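Local coordinates for protein mannan endo-1,4-beta-mannosidase (Mytilus edulis, PDB 2C0H) that hydrolyses internal beta-1,4-mannosidic linkages of mannans, galactomannans and glucomannans, cutting mannotetraose and longer oligomers but not mannobiose or mannotriose, at residues 10-15 against 19-24; 52-55 against 61-64; 226-231 against 288-293; 307-312 against 320-325. The protein carries 3 engineered substitutions. One frame throughout, in Å; residues are numbered along the deposited sequence.

Contact 1: 10-15 against 19-24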
loop_
_atom_site.group_PDB
_atom_site.type_symbol
_atom_site.label_atom_id
_atom_site.label_comp_id
_atom_site.label_asym_id
_atom_site.label_seq_id
_atom_site.Cartn_x
_atom_site.Cartn_y
_atom_site.Cartn_z
ATOM N N THR A 10 -4.219 15.501 8.321
ATOM C CA THR A 10 -4.914 14.504 7.489
ATOM C C THR A 10 -4.854 14.810 5.982
ATOM O O THR A 10 -5.591 14.203 5.207
ATOM C CB THR A 10 -6.377 14.321 7.933
ATOM O OG1 THR A 10 -7.078 15.564 7.812
ATOM C CG2 THR A 10 -6.447 13.848 9.388
ATOM N N ASN A 11 -3.950 15.716 5.598
ATOM C CA ASN A 11 -3.683 16.087 4.198
ATOM C C ASN A 11 -2.297 15.618 3.713
ATOM O O ASN A 11 -1.344 15.577 4.499
ATOM C CB ASN A 11 -3.695 17.614 4.041
ATOM C CG ASN A 11 -5.096 18.215 3.949
ATOM O OD1 ASN A 11 -6.103 17.512 3.876
ATOM N ND2 ASN A 11 -5.149 19.548 3.942
ATOM N N LEU A 12 -2.183 15.317 2.418
ATOM C CA LEU A 12 -0.898 15.104 1.737
ATOM C C LEU A 12 -0.478 16.375 0.984
ATOM O O LEU A 12 -1.313 17.058 0.382
ATOM C CB LEU A 12 -0.976 13.936 0.739
ATOM C CG LEU A 12 -1.105 12.527 1.316
ATOM C CD1 LEU A 12 -1.363 11.512 0.214
ATOM C CD2 LEU A 12 0.127 12.121 2.086
ATOM N N ASN A 13 0.810 16.706 1.033
ATOM C CA ASN A 13 1.353 17.866 0.336
ATOM C C ASN A 13 2.530 17.471 -0.582
ATOM O O ASN A 13 3.211 16.469 -0.318
ATOM C CB ASN A 13 1.843 18.923 1.354
ATOM C CG ASN A 13 0.755 19.397 2.306
ATOM O OD1 ASN A 13 0.960 19.451 3.521
ATOM N ND2 ASN A 13 -0.414 19.725 1.775
ATOM N N TYR A 14 2.751 18.246 -1.643
ATOM C CA TYR A 14 3.948 18.146 -2.500
ATOM C C TYR A 14 4.588 19.532 -2.689
ATOM O O TYR A 14 3.926 20.466 -3.103
ATOM C CB TYR A 14 3.661 17.475 -3.866
ATOM C CG TYR A 14 4.923 17.000 -4.579
ATOM C CD1 TYR A 14 5.360 15.684 -4.457
ATOM C CD2 TYR A 14 5.688 17.872 -5.352
ATOM C CE1 TYR A 14 6.514 15.241 -5.082
ATOM C CE2 TYR A 14 6.866 17.431 -5.983
ATOM C CZ TYR A 14 7.259 16.109 -5.837
ATOM O OH TYR A 14 8.415 15.644 -6.442
ATOM N N ASN A 15 5.878 19.664 -2.356
ATOM C CA ASN A 15 6.545 20.974 -2.325
ATOM C C ASN A 15 5.710 22.017 -1.550
ATOM O O ASN A 15 5.662 23.199 -1.919
ATOM C CB ASN A 15 6.880 21.464 -3.741
ATOM C CG ASN A 15 7.911 22.606 -3.746
ATOM O OD1 ASN A 15 8.844 22.623 -2.933
ATOM N ND2 ASN A 15 7.750 23.554 -4.667
ATOM N N ILE A 19 -2.077 18.238 -2.271
ATOM C CA ILE A 19 -2.256 17.355 -3.451
ATOM C C ILE A 19 -3.201 16.188 -3.136
ATOM O O ILE A 19 -3.522 15.904 -1.988
ATOM C CB ILE A 19 -0.900 16.840 -4.019
ATOM C CG1 ILE A 19 -0.182 15.913 -3.016
ATOM C CG2 ILE A 19 -0.030 18.029 -4.476
ATOM C CD1 ILE A 19 -0.596 14.449 -3.144
ATOM N N PHE A 20 -3.640 15.516 -4.194
ATOM C CA PHE A 20 -4.439 14.311 -4.102
ATOM C C PHE A 20 -3.802 13.281 -5.017
ATOM O O PHE A 20 -3.481 13.621 -6.170
ATOM C CB PHE A 20 -5.855 14.617 -4.608
ATOM C CG PHE A 20 -6.804 13.448 -4.544
ATOM C CD1 PHE A 20 -7.543 13.156 -3.392
ATOM C CD2 PHE A 20 -6.994 12.659 -5.671
ATOM C CE1 PHE A 20 -8.447 12.086 -3.353
ATOM C CE2 PHE A 20 -7.892 11.576 -5.636
ATOM C CZ PHE A 20 -8.608 11.290 -4.488
ATOM N N LEU A 21 -3.608 12.054 -4.517
ATOM C CA LEU A 21 -3.044 10.958 -5.311
ATOM C C LEU A 21 -4.123 10.247 -6.117
ATOM O O LEU A 21 -5.013 9.668 -5.563
ATOM C CB LEU A 21 -2.326 9.957 -4.413
ATOM C CG LEU A 21 -1.120 10.518 -3.657
ATOM C CD1 LEU A 21 -0.581 9.491 -2.664
ATOM C CD2 LEU A 21 -0.039 10.964 -4.609
ATOM N N SER A 22 -4.013 10.299 -7.436
ATOM C CA SER A 22 -5.012 9.697 -8.319
ATOM C C SER A 22 -4.312 8.734 -9.262
ATOM O O SER A 22 -3.378 9.122 -9.955
ATOM C CB SER A 22 -5.632 10.802 -9.150
ATOM O OG SER A 22 -6.567 10.265 -10.078
ATOM N N GLY A 23 -4.769 7.499 -9.348
ATOM C CA GLY A 23 -4.115 6.571 -10.256
ATOM C C GLY A 23 -4.623 5.169 -10.155
ATOM O O GLY A 23 -5.807 4.952 -9.943
ATOM N N ALA A 24 -3.699 4.220 -10.282
ATOM C CA ALA A 24 -4.061 2.832 -10.390
ATOM C C ALA A 24 -3.018 1.908 -9.828
ATOM O O ALA A 24 -1.840 2.256 -9.740
ATOM C CB ALA A 24 -4.307 2.488 -11.837
HETATM O O HOH W 1 -4.508 15.315 0.685
#
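The backbone N of I19 gives its hydrogen to L12 O across 3.0 Å, and the bond is almost perfectly straight, with an N-H...O angle of 178°. Beside this bond the two backbones are too far apart to pair directly, and a water fills in: it accepts from L12 N and donates to I19 O, 2.9 Å from each.

The segments belong to the antiparallel hairpin of strands 11-14 and 17-25, whose second arm runs on into the parallel strands of the TIM barrel beside strand 319-322. Beside these polar links, branched aliphatic side chains pack between the arms, leucine and isoleucine being suited to a buried, apolar place. I19 spreads two ways: CD1 lies 3.9 Å from L12 CB, while CG2 meets Y14 CB at 3.8 Å. With chi1 at 66°, CG1 sits between the backbone N and the carbonyl carbon, close over the backbone of N13. Replacing I19 by alanine would probably lose the CD1 contact with L12 CB and the CG2 contact with Y14 CB and open a gap between the arms. Further along, L12 and L21 cross at about a right angle, their CD1 methyls 3.6 Å apart. Y14 turns its ring away from I19 toward F351, and its hydroxyl is hydrogen-bonded to L353 O.

Contact 2: 52-55 against 61-64. Unlike the reference sequence in segment 52-55: M54 (reference Ile).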
loop_
_atom_site.group_PDB
_atom_site.type_symbol
_atom_site.label_atom_id
_atom_site.label_comp_id
_atom_site.label_asym_id
_atom_site.label_seq_id
_atom_site.Cartn_x
_atom_site.Cartn_y
_atom_site.Cartn_z
ATOM N N SER A 52 2.398 6.043 -19.943
ATOM C CA SER A 52 1.983 6.953 -21.014
ATOM C C SER A 52 0.476 7.183 -20.970
ATOM O O SER A 52 0.020 8.341 -21.026
ATOM C CB SER A 52 2.379 6.396 -22.385
ATOM O OG SER A 52 1.962 7.277 -23.422
ATOM N N ASP A 53 -0.282 6.087 -20.890
ATOM C CA ASP A 53 -1.754 6.120 -20.778
ATOM C C ASP A 53 -2.182 6.993 -19.603
ATOM O O ASP A 53 -3.066 7.843 -19.722
ATOM C CB ASP A 53 -2.336 4.715 -20.557
ATOM C CG ASP A 53 -2.305 3.828 -21.796
ATOM O OD1 ASP A 53 -1.907 4.294 -22.885
ATOM O OD2 ASP A 53 -2.687 2.631 -21.660
ATOM N N MET A 54 -1.560 6.769 -18.453
ATOM C CA MET A 54 -1.943 7.480 -17.247
ATOM C C MET A 54 -1.643 8.960 -17.317
ATOM O O MET A 54 -2.501 9.762 -16.968
ATOM C CB MET A 54 -1.309 6.847 -16.018
ATOM C CG MET A 54 -1.952 5.528 -15.684
ATOM S SD MET A 54 -1.212 4.776 -14.245
ATOM C CE MET A 54 -1.342 6.147 -13.085
ATOM N N GLN A 55 -0.457 9.333 -17.787
ATOM C CA GLN A 55 -0.110 10.746 -17.924
ATOM C C GLN A 55 -1.113 11.470 -18.803
ATOM O O GLN A 55 -1.575 12.558 -18.458
ATOM C CB GLN A 55 1.302 10.961 -18.482
ATOM C CG GLN A 55 1.643 12.456 -18.596
ATOM C CD GLN A 55 3.070 12.749 -18.987
ATOM O OE1 GLN A 55 3.681 12.034 -19.773
ATOM N NE2 GLN A 55 3.600 13.847 -18.460
ATOM N N SER A 61 0.007 8.647 -10.062
ATOM C CA SER A 61 0.638 7.631 -9.214
ATOM C C SER A 61 0.248 6.213 -9.572
ATOM O O SER A 61 -0.865 5.959 -10.039
ATOM C CB SER A 61 0.359 7.896 -7.732
ATOM O OG SER A 61 -0.990 8.214 -7.487
ATOM N N VAL A 62 1.175 5.291 -9.319
ATOM C CA VAL A 62 1.001 3.865 -9.603
ATOM C C VAL A 62 1.472 3.079 -8.379
ATOM O O VAL A 62 2.534 3.402 -7.828
ATOM C CB VAL A 62 1.810 3.404 -10.847
ATOM C CG1 VAL A 62 1.633 1.924 -11.103
ATOM C CG2 VAL A 62 1.411 4.173 -12.072
ATOM N N ARG A 63 0.695 2.072 -7.978
ATOM C CA ARG A 63 1.088 1.091 -6.955
ATOM C C ARG A 63 1.544 -0.191 -7.663
ATOM O O ARG A 63 0.826 -0.753 -8.508
ATOM C CB ARG A 63 -0.080 0.829 -5.991
ATOM C CG ARG A 63 0.115 -0.236 -4.904
ATOM C CD ARG A 63 -1.072 -0.187 -3.907
ATOM N NE ARG A 63 -1.012 -1.136 -2.779
ATOM C CZ ARG A 63 -1.779 -2.207 -2.594
ATOM N NH1 ARG A 63 -2.716 -2.561 -3.467
ATOM N NH2 ARG A 63 -1.619 -2.951 -1.509
ATOM N N VAL A 64 2.729 -0.666 -7.302
ATOM C CA VAL A 64 3.297 -1.871 -7.900
ATOM C C VAL A 64 3.806 -2.819 -6.820
ATOM O O VAL A 64 4.351 -2.369 -5.826
ATOM C CB VAL A 64 4.422 -1.520 -8.888
ATOM C CG1 VAL A 64 5.624 -0.938 -8.195
ATOM C CG2 VAL A 64 4.833 -2.720 -9.711
#
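M54 on helix 40-56 faces the start of strand 61-68 with its CA 8.4 Å from that of S61, a spacing that leaves room for one layer of side chains between helix and strand. The two elements are the helix and the second strand of a beta-alpha-beta unit that begins with strand 17-25, part of the TIM barrel, and the contact belongs to the buried layer between barrel and helix.

One long side chain does nearly all the work from the helix. M54, where the reference sequence has isoleucine, runs extended through chi2 and then bends at chi3 (53°), which brings its terminal methyl round to the strand. SD and CE both rest on V62 CG2, SD at 3.5 Å, and the two side chains cross obliquely. V62 suits its place: a beta-branched residue favours the extended backbone and offers a compact methyl to the helix. I105 touches both M54 and V62 and extends this apolar patch. S61 instead directs its side chain away from the helix, and its OG is hydrogen-bonded to W321 NE1; what M54 meets of S61 is the backbone carbonyl. The fit there is tight, with M54 CE only 3.1 Å from S61 O.

Contact 3: 226-231 against 288-293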
loop_
_atom_site.group_PDB
_atom_site.type_symbol
_atom_site.label_atom_id
_atom_site.label_comp_id
_atom_site.label_asym_id
_atom_site.label_seq_id
_atom_site.Cartn_x
_atom_site.Cartn_y
_atom_site.Cartn_z
ATOM N N TRP A 226 -7.429 -4.601 4.191
ATOM C CA TRP A 226 -8.491 -5.218 3.383
ATOM C C TRP A 226 -9.880 -4.628 3.578
ATOM O O TRP A 226 -10.704 -4.679 2.660
ATOM C CB TRP A 226 -8.494 -6.743 3.594
ATOM C CG TRP A 226 -9.789 -7.357 4.051
ATOM C CD1 TRP A 226 -10.708 -8.027 3.279
ATOM C CD2 TRP A 226 -10.301 -7.390 5.387
ATOM N NE1 TRP A 226 -11.746 -8.452 4.051
ATOM C CE2 TRP A 226 -11.530 -8.080 5.350
ATOM C CE3 TRP A 226 -9.846 -6.897 6.615
ATOM C CZ2 TRP A 226 -12.304 -8.287 6.487
ATOM C CZ3 TRP A 226 -10.618 -7.100 7.744
ATOM C CH2 TRP A 226 -11.840 -7.784 7.674
ATOM N N ASN A 227 -10.149 -4.068 4.751
ATOM C CA ASN A 227 -11.493 -3.599 5.110
ATOM C C ASN A 227 -11.402 -2.619 6.274
ATOM O O ASN A 227 -10.559 -2.773 7.155
ATOM C CB ASN A 227 -12.401 -4.786 5.466
ATOM C CG ASN A 227 -13.852 -4.387 5.727
ATOM O OD1 ASN A 227 -14.220 -4.041 6.841
ATOM N ND2 ASN A 227 -14.693 -4.518 4.711
ATOM N N MET A 228 -12.277 -1.622 6.278
ATOM C CA MET A 228 -12.302 -0.631 7.347
ATOM C C MET A 228 -12.489 -1.203 8.760
ATOM O O MET A 228 -12.101 -0.547 9.732
ATOM C CB MET A 228 -13.403 0.393 7.054
ATOM C CG MET A 228 -13.425 1.609 7.933
ATOM S SD MET A 228 -11.938 2.627 7.887
ATOM C CE MET A 228 -11.921 3.081 6.182
ATOM N N LYS A 229 -13.077 -2.390 8.901
ATOM C CA LYS A 229 -13.219 -3.035 10.219
ATOM C C LYS A 229 -11.911 -3.238 10.979
ATOM O O LYS A 229 -11.948 -3.408 12.194
ATOM C CB LYS A 229 -13.945 -4.381 10.099
ATOM C CG LYS A 229 -15.418 -4.220 9.817
ATOM C CD LYS A 229 -16.123 -5.543 9.684
ATOM C CE LYS A 229 -17.624 -5.335 9.542
ATOM N NZ LYS A 229 -18.347 -6.629 9.346
ATOM N N ALA A 230 -10.786 -3.205 10.275
ATOM C CA ALA A 230 -9.467 -3.338 10.892
ATOM C C ALA A 230 -8.689 -2.007 10.939
ATOM O O ALA A 230 -7.514 -1.983 11.323
ATOM C CB ALA A 230 -8.673 -4.401 10.157
ATOM N N ASP A 231 -9.332 -0.903 10.543
ATOM C CA ASP A 231 -8.625 0.374 10.306
ATOM C C ASP A 231 -9.307 1.598 10.947
ATOM O O ASP A 231 -8.993 2.733 10.585
ATOM C CB ASP A 231 -8.425 0.607 8.783
ATOM C CG ASP A 231 -7.117 1.337 8.450
ATOM O OD1 ASP A 231 -6.932 2.502 8.869
ATOM O OD2 ASP A 231 -6.264 0.761 7.735
ATOM N N LYS A 288 -4.485 10.644 10.481
ATOM C CA LYS A 288 -3.567 10.646 9.345
ATOM C C LYS A 288 -4.438 10.640 8.108
ATOM O O LYS A 288 -5.613 10.286 8.235
ATOM C CB LYS A 288 -2.708 9.377 9.300
ATOM C CG LYS A 288 -1.951 9.040 10.561
ATOM C CD LYS A 288 -1.158 7.748 10.326
ATOM C CE LYS A 288 -0.646 7.127 11.614
ATOM N NZ LYS A 288 0.348 8.057 12.199
ATOM N N PRO A 289 -3.855 10.984 6.942
ATOM C CA PRO A 289 -4.607 10.877 5.690
ATOM C C PRO A 289 -4.976 9.445 5.392
ATOM O O PRO A 289 -4.340 8.523 5.890
ATOM C CB PRO A 289 -3.631 11.394 4.637
ATOM C CG PRO A 289 -2.558 12.165 5.374
ATOM C CD PRO A 289 -2.489 11.479 6.700
ATOM N N MET A 290 -6.013 9.270 4.580
ATOM C CA MET A 290 -6.415 7.961 4.116
ATOM C C MET A 290 -6.576 7.964 2.604
ATOM O O MET A 290 -7.242 8.839 2.052
ATOM C CB MET A 290 -7.736 7.531 4.747
ATOM C CG MET A 290 -8.314 6.266 4.141
ATOM S SD MET A 290 -9.627 5.590 5.122
ATOM C CE MET A 290 -8.659 4.756 6.390
ATOM N N VAL A 291 -5.966 6.973 1.976
ATOM C CA VAL A 291 -6.096 6.710 0.544
ATOM C C VAL A 291 -7.030 5.511 0.389
ATOM O O VAL A 291 -6.934 4.520 1.109
ATOM C CB VAL A 291 -4.710 6.390 -0.069
ATOM C CG1 VAL A 291 -4.861 5.860 -1.484
ATOM C CG2 VAL A 291 -3.812 7.644 -0.042
ATOM N N ILE A 292 -7.953 5.591 -0.555
ATOM C CA ILE A 292 -8.739 4.414 -0.908
ATOM C C ILE A 292 -7.926 3.669 -1.987
ATOM O O ILE A 292 -7.901 4.065 -3.155
ATOM C CB ILE A 292 -10.153 4.808 -1.367
ATOM C CG1 ILE A 292 -10.888 5.594 -0.258
ATOM C CG2 ILE A 292 -10.954 3.557 -1.733
ATOM C CD1 ILE A 292 -12.216 6.227 -0.704
ATOM N N GLY A 293 -7.222 2.611 -1.569
ATOM C CA GLY A 293 -6.124 2.031 -2.328
ATOM C C GLY A 293 -6.480 0.946 -3.313
ATOM O O GLY A 293 -5.632 0.575 -4.103
#
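Two methionines, M228 and M290, meet in a small buried packing contact that joins the loop after strand 221-225 to strand 290-294 of the barrel. Strand 260-263 stands between these two strands in the sheet, and V262 from it touches both methionines, so the contact reaches over an intervening strand. The backbones stay well apart, M228 and I292 having their CA atoms 10.3 Å from each other, and long flexible side chains are needed to span the distance.

The methionines reach toward each other tip to tip. M228 has CG anti to its backbone N (chi1 -170°), then folds at chi2 and chi3 (both near 60°), which turns its methyl toward the strand: M228 CE lies 3.6 Å from M290 SD. M290 is extended until its own bend at chi3, and its methyl is shared, with M290 CE 3.7 Å from M228 CE and 3.8 Å from D231 OD1. The aspartate slides past M290 in the opposite direction. Its OD1 is buried with no hydrogen-bonding partner in the model and has a methyl for neighbour, which may raise the pKa of the group.

The loop carries its own order. N227 OD1 accepts from K229 N at 2.9 Å, forming an Asx turn that leads into the 3-10 segment 228-230, and N227 CB covers the centre of one face of the W226 ring. W226, which also meets W191, probably binds substrate, as judged from relatives; the methionine packing joins the barrel to a loop that probably helps line the mannan-binding cleft, as in other family 5 TIM-barrel glycosyl hydrolases.

Contact 4: 307-312 against 320-325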
loop_
_atom_site.group_PDB
_atom_site.type_symbol
_atom_site.label_atom_id
_atom_site.label_comp_id
_atom_site.label_asym_id
_atom_site.label_seq_id
_atom_site.Cartn_x
_atom_site.Cartn_y
_atom_site.Cartn_z
ATOM N N SER A 307 -17.913 8.905 -10.321
ATOM C CA SER A 307 -18.529 9.144 -9.001
ATOM C C SER A 307 -17.661 8.642 -7.860
ATOM O O SER A 307 -17.628 9.269 -6.811
ATOM C CB SER A 307 -19.903 8.490 -8.904
ATOM O OG SER A 307 -20.863 9.220 -9.687
ATOM N N MET A 308 -16.970 7.535 -8.078
ATOM C CA MET A 308 -16.109 6.969 -7.038
ATOM C C MET A 308 -14.875 7.881 -6.839
ATOM O O MET A 308 -14.522 8.207 -5.698
ATOM C CB MET A 308 -15.726 5.533 -7.394
ATOM C CG MET A 308 -16.938 4.583 -7.462
ATOM S SD MET A 308 -16.567 2.875 -7.907
ATOM C CE MET A 308 -16.302 2.211 -6.284
ATOM N N PHE A 309 -14.229 8.307 -7.919
ATOM C CA PHE A 309 -13.104 9.289 -7.821
ATOM C C PHE A 309 -13.609 10.600 -7.187
ATOM O O PHE A 309 -12.941 11.184 -6.325
ATOM C CB PHE A 309 -12.441 9.533 -9.180
ATOM C CG PHE A 309 -11.374 8.529 -9.535
ATOM C CD1 PHE A 309 -10.047 8.755 -9.203
ATOM C CD2 PHE A 309 -11.684 7.392 -10.240
ATOM C CE1 PHE A 309 -9.064 7.844 -9.522
ATOM C CE2 PHE A 309 -10.692 6.485 -10.610
ATOM C CZ PHE A 309 -9.369 6.714 -10.238
ATOM N N GLU A 310 -14.801 11.045 -7.580
ATOM C CA GLU A 310 -15.379 12.265 -7.010
ATOM C C GLU A 310 -15.619 12.178 -5.514
ATOM O O GLU A 310 -15.348 13.146 -4.785
ATOM C CB GLU A 310 -16.702 12.622 -7.698
ATOM C CG GLU A 310 -17.294 13.974 -7.268
ATOM C CD GLU A 310 -16.582 15.170 -7.865
ATOM O OE1 GLU A 310 -15.671 14.983 -8.701
ATOM O OE2 GLU A 310 -16.938 16.318 -7.496
ATOM N N TRP A 311 -16.162 11.048 -5.055
ATOM C CA TRP A 311 -16.423 10.833 -3.623
ATOM C C TRP A 311 -15.102 10.919 -2.858
ATOM O O TRP A 311 -14.995 11.666 -1.877
ATOM C CB TRP A 311 -17.117 9.494 -3.358
ATOM C CG TRP A 311 -17.535 9.322 -1.919
ATOM C CD1 TRP A 311 -16.793 8.781 -0.908
ATOM C CD2 TRP A 311 -18.785 9.708 -1.332
ATOM N NE1 TRP A 311 -17.502 8.799 0.259
ATOM C CE2 TRP A 311 -18.728 9.367 0.036
ATOM C CE3 TRP A 311 -19.938 10.322 -1.826
ATOM C CZ2 TRP A 311 -19.786 9.613 0.914
ATOM C CZ3 TRP A 311 -20.988 10.554 -0.965
ATOM C CH2 TRP A 311 -20.910 10.207 0.393
ATOM N N ALA A 312 -14.096 10.193 -3.328
ATOM C CA ALA A 312 -12.785 10.202 -2.650
ATOM C C ALA A 312 -12.229 11.611 -2.596
ATOM O O ALA A 312 -11.742 12.059 -1.558
ATOM C CB ALA A 312 -11.802 9.274 -3.339
ATOM N N ALA A 320 -6.956 7.939 -4.400
ATOM C CA ALA A 320 -7.808 6.877 -4.919
ATOM C C ALA A 320 -7.049 6.133 -6.028
ATOM O O ALA A 320 -6.620 6.733 -7.008
ATOM C CB ALA A 320 -9.098 7.476 -5.433
ATOM N N TRP A 321 -6.825 4.837 -5.816
ATOM C CA TRP A 321 -6.164 3.966 -6.775
ATOM C C TRP A 321 -7.094 2.819 -7.176
ATOM O O TRP A 321 -7.526 2.057 -6.343
ATOM C CB TRP A 321 -4.897 3.366 -6.186
ATOM C CG TRP A 321 -3.858 4.367 -5.801
ATOM C CD1 TRP A 321 -3.562 5.535 -6.439
ATOM C CD2 TRP A 321 -2.931 4.250 -4.718
ATOM N NE1 TRP A 321 -2.499 6.164 -5.809
ATOM C CE2 TRP A 321 -2.106 5.396 -4.745
ATOM C CE3 TRP A 321 -2.720 3.289 -3.734
ATOM C CZ2 TRP A 321 -1.083 5.604 -3.812
ATOM C CZ3 TRP A 321 -1.696 3.509 -2.802
ATOM C CH2 TRP A 321 -0.914 4.655 -2.848
ATOM N N THR A 322 -7.433 2.728 -8.459
ATOM C CA THR A 322 -8.282 1.652 -8.913
ATOM C C THR A 322 -7.539 0.324 -8.991
ATOM O O THR A 322 -6.325 0.284 -9.109
ATOM C CB THR A 322 -8.824 1.944 -10.306
ATOM O OG1 THR A 322 -7.749 2.241 -11.183
ATOM C CG2 THR A 322 -9.833 3.084 -10.270
ATOM N N TRP A 323 -8.297 -0.759 -8.954
ATOM C CA TRP A 323 -7.766 -2.087 -9.138
ATOM C C TRP A 323 -8.315 -2.643 -10.450
ATOM O O TRP A 323 -9.551 -2.767 -10.547
ATOM C CB TRP A 323 -8.241 -2.992 -8.001
ATOM C CG TRP A 323 -7.748 -4.380 -8.173
ATOM C CD1 TRP A 323 -8.389 -5.419 -8.799
ATOM C CD2 TRP A 323 -6.469 -4.869 -7.780
ATOM N NE1 TRP A 323 -7.582 -6.536 -8.778
ATOM C CE2 TRP A 323 -6.395 -6.216 -8.169
ATOM C CE3 TRP A 323 -5.372 -4.292 -7.133
ATOM C CZ2 TRP A 323 -5.267 -6.999 -7.925
ATOM C CZ3 TRP A 323 -4.259 -5.083 -6.880
ATOM C CH2 TRP A 323 -4.211 -6.408 -7.286
ATOM N N SER A 324 -7.497 -2.982 -11.453
ATOM C CA SER A 324 -6.073 -2.649 -11.671
ATOM C C SER A 324 -5.770 -2.668 -13.186
ATOM O O SER A 324 -6.648 -3.005 -13.991
ATOM C CB SER A 324 -5.169 -3.697 -11.025
ATOM O OG SER A 324 -5.309 -4.938 -11.708
ATOM N N ARG A 325 -4.545 -2.367 -13.577
ATOM C CA ARG A 325 -4.180 -2.424 -15.022
ATOM C C ARG A 325 -4.442 -3.816 -15.597
ATOM O O ARG A 325 -4.834 -3.920 -16.752
ATOM C CB ARG A 325 -2.718 -1.998 -15.302
ATOM C CG ARG A 325 -2.223 -2.190 -16.751
ATOM C CD ARG A 325 -2.862 -1.179 -17.584
ATOM N NE ARG A 325 -2.608 -1.269 -19.027
ATOM C CZ ARG A 325 -3.349 -1.970 -19.883
ATOM N NH1 ARG A 325 -4.340 -2.726 -19.449
ATOM N NH2 ARG A 325 -3.078 -1.925 -21.184
#
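A312 and F309 on helix 305-314 press against A320 and T322 on strand 319-322, the helix and closing strand of a beta-alpha-beta unit in the TIM barrel. The short segments run nearly antiparallel, at 156°, with their axes 9.3 Å apart at closest.

Apolar contacts dominate. A312 CB and A320 CB are 3.9 Å apart: two alanines let helix and strand come close at this end. F309 fills the wider space further on. Its chi1 of -85° keeps CG anti to the carbonyl carbon and carries the ring toward the strand, where it straddles two residues: CD1 lies 4.1 Å from A320 CB, and at the opposite corner of the ring CE2 meets T322 CG2 at 3.5 Å. F309 CZ lies 3.7 Å from T322 CG2. The side chains of F309 and T322 cross at about a right angle. Were F309 replaced by alanine, a gap would probably open between helix and strand, and the ring that T322 CG2 rests on would be lost.

Polar groups take a secondary part. Threonine fits its place because it divides its roles: CG2 goes to the phenylalanine, and OG1 is hydrogen-bonded to Q333 OE1. The next residue, W323, probably binds substrate. The carbonyl of A320 has the backbone of G23 as its hydrogen-bonding partner, and F309 CE1 lies obliquely near A320 O at 3.7 Å.

From the N terminus the four contacts follow in series; none nests within or crosses another. Contact 1 closes a tight hairpin with three residues between its segments and ties this N-terminal hairpin to the barrel, its first arm also touching P289 of contact 3. Contact 2 closes the short connection from helix 40-56 to strand 61-68. Contact 3 spans the longest interval, 56 residues, bringing the loop after strand 221-225 to strand 290-294. Contact 4 closes seven residues between the last barrel strand and its preceding helix. Strand 319-322 then completes the ring: it pairs with strand 290-294 of contact 3 and strand 17-25 of contact 1, which in turn pairs with strand 61-68 of contact 2.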